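Alpha/beta hydrolase fold protein (Chitinophaga pinensis, PDB 4PW0) is probably a serine hydrolase of the alpha/beta hydrolase fold, whose natural substrate is not known. Local coordinates at residues A[202-205]-A[206-210]; A[194-197]-A[198-201]. One frame throughout, in Å; residues are numbered along the deposited sequence. Where two conformers were deposited one is given.

Both interactions belong to helix 197-212: interaction 2 (194-197 with 198-201) starts the helix from the preceding loop, and interaction 1 (202-205 with 206-210) carries it on through its next turns, their centres about 12 Å apart. Exposed residues make up much of interaction 2, whose polar chemistry is that of a helix start, with a serine hydroxyl receiving a backbone N-H and a water alongside. Interaction 1 has no exposed residue among those that touch; regular backbone bonds run through it, one carbonyl takes an additional threonine hydroxyl, and its buried side chains pack mainly on helices 85-98 and 111-122, with Ile207 also reaching helix 146-154.

Interaction 1: A[202-205]-A[206-210]; sequences AQLT and AITNW
Thr208 folds its side chain back onto the carbonyl of Leu204, one turn earlier in helix 197-212, in the familiar arrangement of a helical threonine bonded to the i-4 carbonyl. Its CB lies 3.4 Å from Leu204 O. From there a chi1 of -56° sets OG1 opposite the residue's own carbonyl carbon, which turns the hydroxyl back along the helix, and it donates to Leu204 O over 2.8 Å. Thr208 N bonds to the same oxygen at 3.1 Å, so one residue grips the carbonyl twice; the two donors arrive from opposite faces of the carbonyl plane, the hydroxyl tilted 30° from it. OG1 also meets CD2 of Leu204 at 4.0 Å, as the two side chains run alongside each other.

One residue further on, Thr205 and Asn209 repeat this side-by-side arrangement without a bond between their side chains. CG2 of Thr205 lies 3.8 Å from ND2 of Asn209, while OG1 of Thr205 is hydrogen-bonded to the carbonyl of Gly201. The main-chain bond from Asn209 N to Thr205 O, 2.9 Å long, joins the two residues. Around the helix, CG1 of Ile207 rests 3.3 Å from Gln203 O, close to the bond that this oxygen accepts from Ile207 N.

Leu204, Ile207 and Thr208 touch Phe146 of helix 146-154. Gln203 and Ile207 pack on Leu111 of helix 111-122, the helix that would follow a putative nucleophile elbow, and OE1 of Gln203 accepts from Thr46 N. Ala206 and Gln203 meet Met88 of helix 85-98, so the buried side of this helix packs against helices 85-98, 111-122 and 146-154, with Ile207 near, but not touching, the signature residues of that putative elbow after strand 104-109.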
# COMPACT_ATOMS: atom_id res chain seq x y z
N ALA A 202 -3.05 32.21 -7.99
CA ALA A 202 -1.66 31.98 -7.65
C ALA A 202 -1.36 30.47 -7.62
O ALA A 202 -0.32 30.02 -8.11
CB ALA A 202 -1.35 32.61 -6.30
N GLN A 203 -2.28 29.71 -7.03
CA GLN A 203 -2.10 28.25 -6.98
C GLN A 203 -2.16 27.61 -8.34
O GLN A 203 -1.38 26.71 -8.59
CB GLN A 203 -3.15 27.62 -6.06
CG GLN A 203 -2.98 27.99 -4.60
CD GLN A 203 -4.05 27.37 -3.75
OE1 GLN A 203 -4.97 26.72 -4.24
NE2 GLN A 203 -3.95 27.59 -2.44
N LEU A 204 -3.05 28.07 -9.21
CA LEU A 204 -3.10 27.51 -10.56
C LEU A 204 -1.77 27.73 -11.28
O LEU A 204 -1.23 26.80 -11.93
CB LEU A 204 -4.28 28.08 -11.36
CG LEU A 204 -4.59 27.43 -12.70
CD1 LEU A 204 -6.06 27.59 -13.05
CD2 LEU A 204 -3.78 28.03 -13.82
N THR A 205 -1.20 28.91 -11.10
CA THR A 205 0.10 29.21 -11.67
C THR A 205 1.19 28.29 -11.09
O THR A 205 2.01 27.70 -11.82
CB THR A 205 0.47 30.69 -11.41
OG1 THR A 205 -0.57 31.51 -11.92
CG2 THR A 205 1.78 31.04 -12.11
N ALA A 206 1.20 28.15 -9.76
CA ALA A 206 2.19 27.36 -9.06
C ALA A 206 2.14 25.88 -9.48
O ALA A 206 3.20 25.24 -9.67
CB ALA A 206 2.03 27.50 -7.56
N ILE A 207 0.93 25.34 -9.62
CA ILE A 207 0.78 23.94 -9.95
C ILE A 207 1.25 23.69 -11.37
O ILE A 207 1.98 22.73 -11.67
CB ILE A 207 -0.66 23.51 -9.76
CG1 ILE A 207 -1.02 23.49 -8.29
CG2 ILE A 207 -0.93 22.15 -10.39
CD1 ILE A 207 -2.51 23.49 -8.03
N THR A 208 0.86 24.56 -12.28
CA THR A 208 1.28 24.42 -13.68
C THR A 208 2.80 24.48 -13.79
O THR A 208 3.42 23.65 -14.49
CB THR A 208 0.60 25.52 -14.54
OG1 THR A 208 -0.83 25.44 -14.40
CG2 THR A 208 0.94 25.31 -16.02
N ASN A 209 3.39 25.44 -13.12
CA ASN A 209 4.84 25.58 -13.17
C ASN A 209 5.65 24.51 -12.47
O ASN A 209 6.78 24.23 -12.87
CB ASN A 209 5.29 26.98 -12.76
CG ASN A 209 5.10 27.98 -13.87
OD1 ASN A 209 5.18 27.66 -15.05
ND2 ASN A 209 4.83 29.18 -13.51
N TRP A 210 5.07 23.85 -11.47
CA TRP A 210 5.71 22.66 -10.89
C TRP A 210 5.97 21.66 -12.01
O TRP A 210 7.00 20.99 -12.00
CB TRP A 210 4.81 22.06 -9.80
CG TRP A 210 5.35 20.87 -9.09
CD1 TRP A 210 5.01 19.57 -9.31
CD2 TRP A 210 6.29 20.86 -8.02
NE1 TRP A 210 5.68 18.76 -8.43
CE2 TRP A 210 6.45 19.52 -7.61
CE3 TRP A 210 7.02 21.84 -7.36
CZ2 TRP A 210 7.27 19.15 -6.56
CZ3 TRP A 210 7.83 21.46 -6.30
CH2 TRP A 210 7.93 20.13 -5.90

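Interaction 2: A[194-197]-A[198-201]; sequences DASA and QAIG
Ser196 is the N-cap of helix 197-212, and in the conformer described its OG accepts a hydrogen bond from Ala199 N at 3.2 Å, with a fairly straight N-H...O angle of 161°. The same hydroxyl donates to Ala195 O, 2.7 Å away, approaching in the carbonyl plane on a lone pair. OG can serve both because it stands between the backbone N and the carbonyl carbon (chi1 78°), within reach of the first turn as well as of the preceding peptide. Ser196 O in turn receives Ile200 N at 3.0 Å, and Ala197 O receives Gly201 N. The cap thus occupies an amide of the first turn that has no earlier helical carbonyl to bond.

Beyond the cap, a water lies beside OE1 of Gln198, to which it can donate; its link to OG of Ser196 is weak and may not be used at the same time. A bend at chi2 (-81°) swings the amide of Gln198 round beside the helix, and its OE1 also accepts from Thr81 N, which ties the helix start to a neighbouring loop.

The apolar packing comes from Ala195, which is itself held by backbone bonding to Gly75. Its methyl meets CB of Ala199 at 4.5 Å and the branch of Ile200 that bends back over the first turn, while Ile200 also touches Phe45 and Thr46. A serine in place of Ile200 would probably leave the Ala195 methyl without its closest apolar neighbour across the turn and open a gap beside Phe45. CG1 of that isoleucine lies 4.0 Å from CB of Ala195 and 3.3 Å from Ser196 O.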
# COMPACT_ATOMS: atom_id res chain seq x y z
N ASP A 194 -13.75 30.87 2.10
CA ASP A 194 -13.32 30.20 0.87
C ASP A 194 -11.94 30.68 0.50
O ASP A 194 -11.43 31.68 1.05
CB ASP A 194 -14.31 30.44 -0.25
CG ASP A 194 -15.68 29.85 0.03
OD1 ASP A 194 -15.78 28.66 0.48
OD2 ASP A 194 -16.65 30.61 -0.24
N ALA A 195 -11.29 30.03 -0.47
CA ALA A 195 -9.87 30.31 -0.73
C ALA A 195 -9.53 31.76 -1.09
O ALA A 195 -8.47 32.24 -0.73
CB ALA A 195 -9.33 29.41 -1.82
N SER A 196 -10.40 32.39 -1.87
CA SER A 196 -10.22 33.74 -2.52
C SER A 196 -9.72 33.61 -3.95
O SER A 196 -8.88 32.77 -4.27
CB SER A 196 -9.34 34.84 -1.79
OG SER A 196 -7.95 34.58 -1.96
N ALA A 197 -10.20 34.50 -4.81
CA ALA A 197 -9.82 34.48 -6.21
C ALA A 197 -8.33 34.62 -6.36
O ALA A 197 -7.70 33.90 -7.16
CB ALA A 197 -10.55 35.60 -6.94
N GLN A 198 -7.71 35.54 -5.62
CA GLN A 198 -6.28 35.74 -5.75
C GLN A 198 -5.50 34.45 -5.43
O GLN A 198 -4.56 34.07 -6.12
CB GLN A 198 -5.80 36.90 -4.89
CG GLN A 198 -4.36 37.30 -5.15
CD GLN A 198 -3.32 36.41 -4.44
OE1 GLN A 198 -3.50 35.90 -3.35
NE2 GLN A 198 -2.16 36.29 -5.09
N ALA A 199 -5.90 33.78 -4.34
CA ALA A 199 -5.23 32.54 -3.97
C ALA A 199 -5.38 31.47 -5.05
O ALA A 199 -4.42 30.76 -5.34
CB ALA A 199 -5.78 32.05 -2.63
N ILE A 200 -6.57 31.35 -5.61
CA ILE A 200 -6.82 30.33 -6.63
C ILE A 200 -5.93 30.59 -7.84
O ILE A 200 -5.30 29.67 -8.35
CB ILE A 200 -8.31 30.25 -7.03
CG1 ILE A 200 -9.18 29.90 -5.82
CG2 ILE A 200 -8.51 29.25 -8.17
CD1 ILE A 200 -10.65 30.11 -6.06
N GLY A 201 -5.84 31.86 -8.30
CA GLY A 201 -4.99 32.15 -9.46
C GLY A 201 -3.52 31.89 -9.19
O GLY A 201 -2.82 31.33 -10.06
O HOH W 1 -5.08 36.40 -1.32